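Local coordinates for protein b11L5F_LGL (Synthetic construct, PDB 6CZG) that is a de novo designed beta-barrel that probably serves as a scaffold for binding a small, possibly fluorogenic, ligand, at residues W15-T20 / G29-Q34. Residues are numbered along the deposited sequence; the frame is centred on the assembly and turned at random.
Sequences WQVTMT and GQMHFQ
W15 brings CD1 of its indole to the edge of the F33 ring, near the plane of that ring and 3.5 Å from CD1 of F33, while F33 meets the indole obliquely. The two ring planes stand nearly perpendicular, at 86°. With CG of W15 anti to its carbonyl carbon, the indole can meet F33 while NE1 of W15 is hydrogen-bonded to the backbone O of L11. Further along the same face, CG2 of V17 lies 3.7 Å from CB of M31; a branched valine fills the space close to the strand, whereas the extended methionine reaches on along this face until CE of M31 lies 3.7 Å from CE of M19. These side chains share the apolar inner face of a beta hairpin, strands 13-20 and 26-37, the first two of a closed antiparallel barrel. W15–M31 and V17–G29 are hydrogen-bonded pairs, and the bond from N of V17 to O of G29 is almost straight (176°), though the N-H comes from above the carbonyl plane. The short segments deviate well from strict antiparallel, in keeping with the strong coiling of barrel strands. On the other face, the non-hydrogen-bonded pair Q16–Q30 joins its amides: NE2 of Q16 donates to a lone pair of OE1 of Q30 at 3.0 Å, their planes 49° apart. Glutamine suits this partly exposed position because its flexible chain, bent at chi2, brings the amide beside O of G29 and close enough to bond OE1 of Q30. Were Q16 an alanine, OE1 of Q30 would probably lose this donor and O of G29 the cover of the amide. Beyond the hairpin, L111 on strand 106-114 packs against W15, V17 and F33, where the last strand closes the barrel onto the first.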
loop_
_atom_site.group_PDB
_atom_site.type_symbol
_atom_site.label_atom_id
_atom_site.label_comp_id
_atom_site.label_asym_id
_atom_site.label_seq_id
_atom_site.Cartn_x
_atom_site.Cartn_y
_atom_site.Cartn_z
ATOM N N TRP A 15 8.288 -1.982 3.163
ATOM C CA TRP A 15 7.538 -3.226 3.275
ATOM C C TRP A 15 7.604 -3.988 1.960
ATOM O O TRP A 15 7.407 -3.403 0.888
ATOM C CB TRP A 15 6.074 -2.955 3.646
ATOM C CG TRP A 15 5.906 -2.182 4.917
ATOM C CD1 TRP A 15 6.076 -0.839 5.088
ATOM C CD2 TRP A 15 5.528 -2.704 6.194
ATOM N NE1 TRP A 15 5.832 -0.495 6.395
ATOM C CE2 TRP A 15 5.493 -1.621 7.095
ATOM C CE3 TRP A 15 5.216 -3.984 6.665
ATOM C CZ2 TRP A 15 5.160 -1.779 8.438
ATOM C CZ3 TRP A 15 4.887 -4.138 8.000
ATOM C CH2 TRP A 15 4.862 -3.041 8.871
ATOM N N GLN A 16 7.885 -5.286 2.046
ATOM C CA GLN A 16 7.761 -6.189 0.908
ATOM C C GLN A 16 6.291 -6.552 0.725
ATOM O O GLN A 16 5.676 -7.143 1.619
ATOM C CB GLN A 16 8.608 -7.442 1.129
ATOM C CG GLN A 16 8.569 -8.453 -0.012
ATOM C CD GLN A 16 9.051 -7.885 -1.336
ATOM O OE1 GLN A 16 8.533 -8.234 -2.397
ATOM N NE2 GLN A 16 10.056 -7.016 -1.281
ATOM N N VAL A 17 5.732 -6.204 -0.431
ATOM C CA VAL A 17 4.297 -6.291 -0.678
ATOM C C VAL A 17 4.039 -7.373 -1.718
ATOM O O VAL A 17 4.696 -7.404 -2.769
ATOM C CB VAL A 17 3.729 -4.942 -1.147
ATOM C CG1 VAL A 17 2.251 -5.073 -1.489
ATOM C CG2 VAL A 17 3.964 -3.874 -0.095
ATOM N N THR A 18 3.079 -8.251 -1.428
ATOM C CA THR A 18 2.632 -9.274 -2.366
ATOM C C THR A 18 1.137 -9.101 -2.607
ATOM O O THR A 18 0.355 -9.037 -1.652
ATOM C CB THR A 18 2.932 -10.680 -1.845
ATOM O OG1 THR A 18 4.319 -10.773 -1.493
ATOM C CG2 THR A 18 2.619 -11.723 -2.906
ATOM N N MET A 19 0.746 -9.021 -3.879
ATOM C CA MET A 19 -0.619 -8.704 -4.272
ATOM C C MET A 19 -1.226 -9.790 -5.150
ATOM O O MET A 19 -0.531 -10.453 -5.924
ATOM C CB MET A 19 -0.680 -7.369 -5.020
ATOM C CG MET A 19 -0.289 -6.165 -4.183
ATOM S SD MET A 19 -1.643 -5.603 -3.137
ATOM C CE MET A 19 -1.060 -3.979 -2.662
ATOM N N THR A 20 -2.546 -9.938 -5.025
ATOM C CA THR A 20 -3.345 -10.870 -5.808
ATOM C C THR A 20 -4.661 -10.207 -6.181
ATOM O O THR A 20 -5.298 -9.569 -5.338
ATOM C CB THR A 20 -3.616 -12.169 -5.042
ATOM O OG1 THR A 20 -2.410 -12.633 -4.419
ATOM C CG2 THR A 20 -4.161 -13.239 -5.993
ATOM N N GLY A 29 6.499 -6.302 -4.805
ATOM C CA GLY A 29 7.292 -5.093 -4.855
ATOM C C GLY A 29 7.545 -4.553 -3.469
ATOM O O GLY A 29 7.537 -5.295 -2.486
ATOM N N GLN A 30 7.785 -3.246 -3.403
ATOM C CA GLN A 30 8.060 -2.567 -2.146
ATOM C C GLN A 30 7.130 -1.375 -1.982
ATOM O O GLN A 30 6.711 -0.751 -2.960
ATOM C CB GLN A 30 9.516 -2.092 -2.068
ATOM C CG GLN A 30 10.540 -3.212 -2.010
ATOM C CD GLN A 30 10.781 -3.858 -3.361
ATOM O OE1 GLN A 30 10.763 -5.083 -3.487
ATOM N NE2 GLN A 30 11.009 -3.036 -4.380
ATOM N N MET A 31 6.822 -1.061 -0.724
ATOM C CA MET A 31 6.041 0.114 -0.368
ATOM C C MET A 31 6.758 0.860 0.747
ATOM O O MET A 31 7.080 0.269 1.784
ATOM C CB MET A 31 4.624 -0.273 0.067
ATOM C CG MET A 31 3.620 -0.292 -1.073
ATOM S SD MET A 31 1.959 -0.756 -0.547
ATOM C CE MET A 31 1.169 -1.028 -2.132
ATOM N N HIS A 32 7.006 2.148 0.533
ATOM C CA HIS A 32 7.721 2.989 1.485
ATOM C C HIS A 32 6.772 4.024 2.074
ATOM O O HIS A 32 6.067 4.718 1.333
ATOM C CB HIS A 32 8.908 3.684 0.815
ATOM C CG HIS A 32 9.729 2.778 -0.049
ATOM N ND1 HIS A 32 10.544 1.794 0.469
ATOM C CD2 HIS A 32 9.863 2.707 -1.394
ATOM C CE1 HIS A 32 11.143 1.155 -0.520
ATOM N NE2 HIS A 32 10.747 1.690 -1.661
ATOM N N PHE A 33 6.759 4.124 3.401
ATOM C CA PHE A 33 5.898 5.057 4.117
ATOM C C PHE A 33 6.753 6.062 4.873
ATOM O O PHE A 33 7.646 5.676 5.637
ATOM C CB PHE A 33 4.969 4.320 5.087
ATOM C CG PHE A 33 4.021 3.368 4.415
ATOM C CD1 PHE A 33 4.412 2.074 4.118
ATOM C CD2 PHE A 33 2.737 3.768 4.084
ATOM C CE1 PHE A 33 3.541 1.194 3.500
ATOM C CE2 PHE A 33 1.861 2.893 3.468
ATOM C CZ PHE A 33 2.264 1.605 3.175
ATOM N N GLN A 34 6.471 7.349 4.658
ATOM C CA GLN A 34 7.115 8.458 5.340
ATOM C C GLN A 34 6.072 9.338 6.019
ATOM O O GLN A 34 5.034 9.639 5.419
ATOM C CB GLN A 34 7.942 9.306 4.361
ATOM C CG GLN A 34 9.436 9.032 4.413
#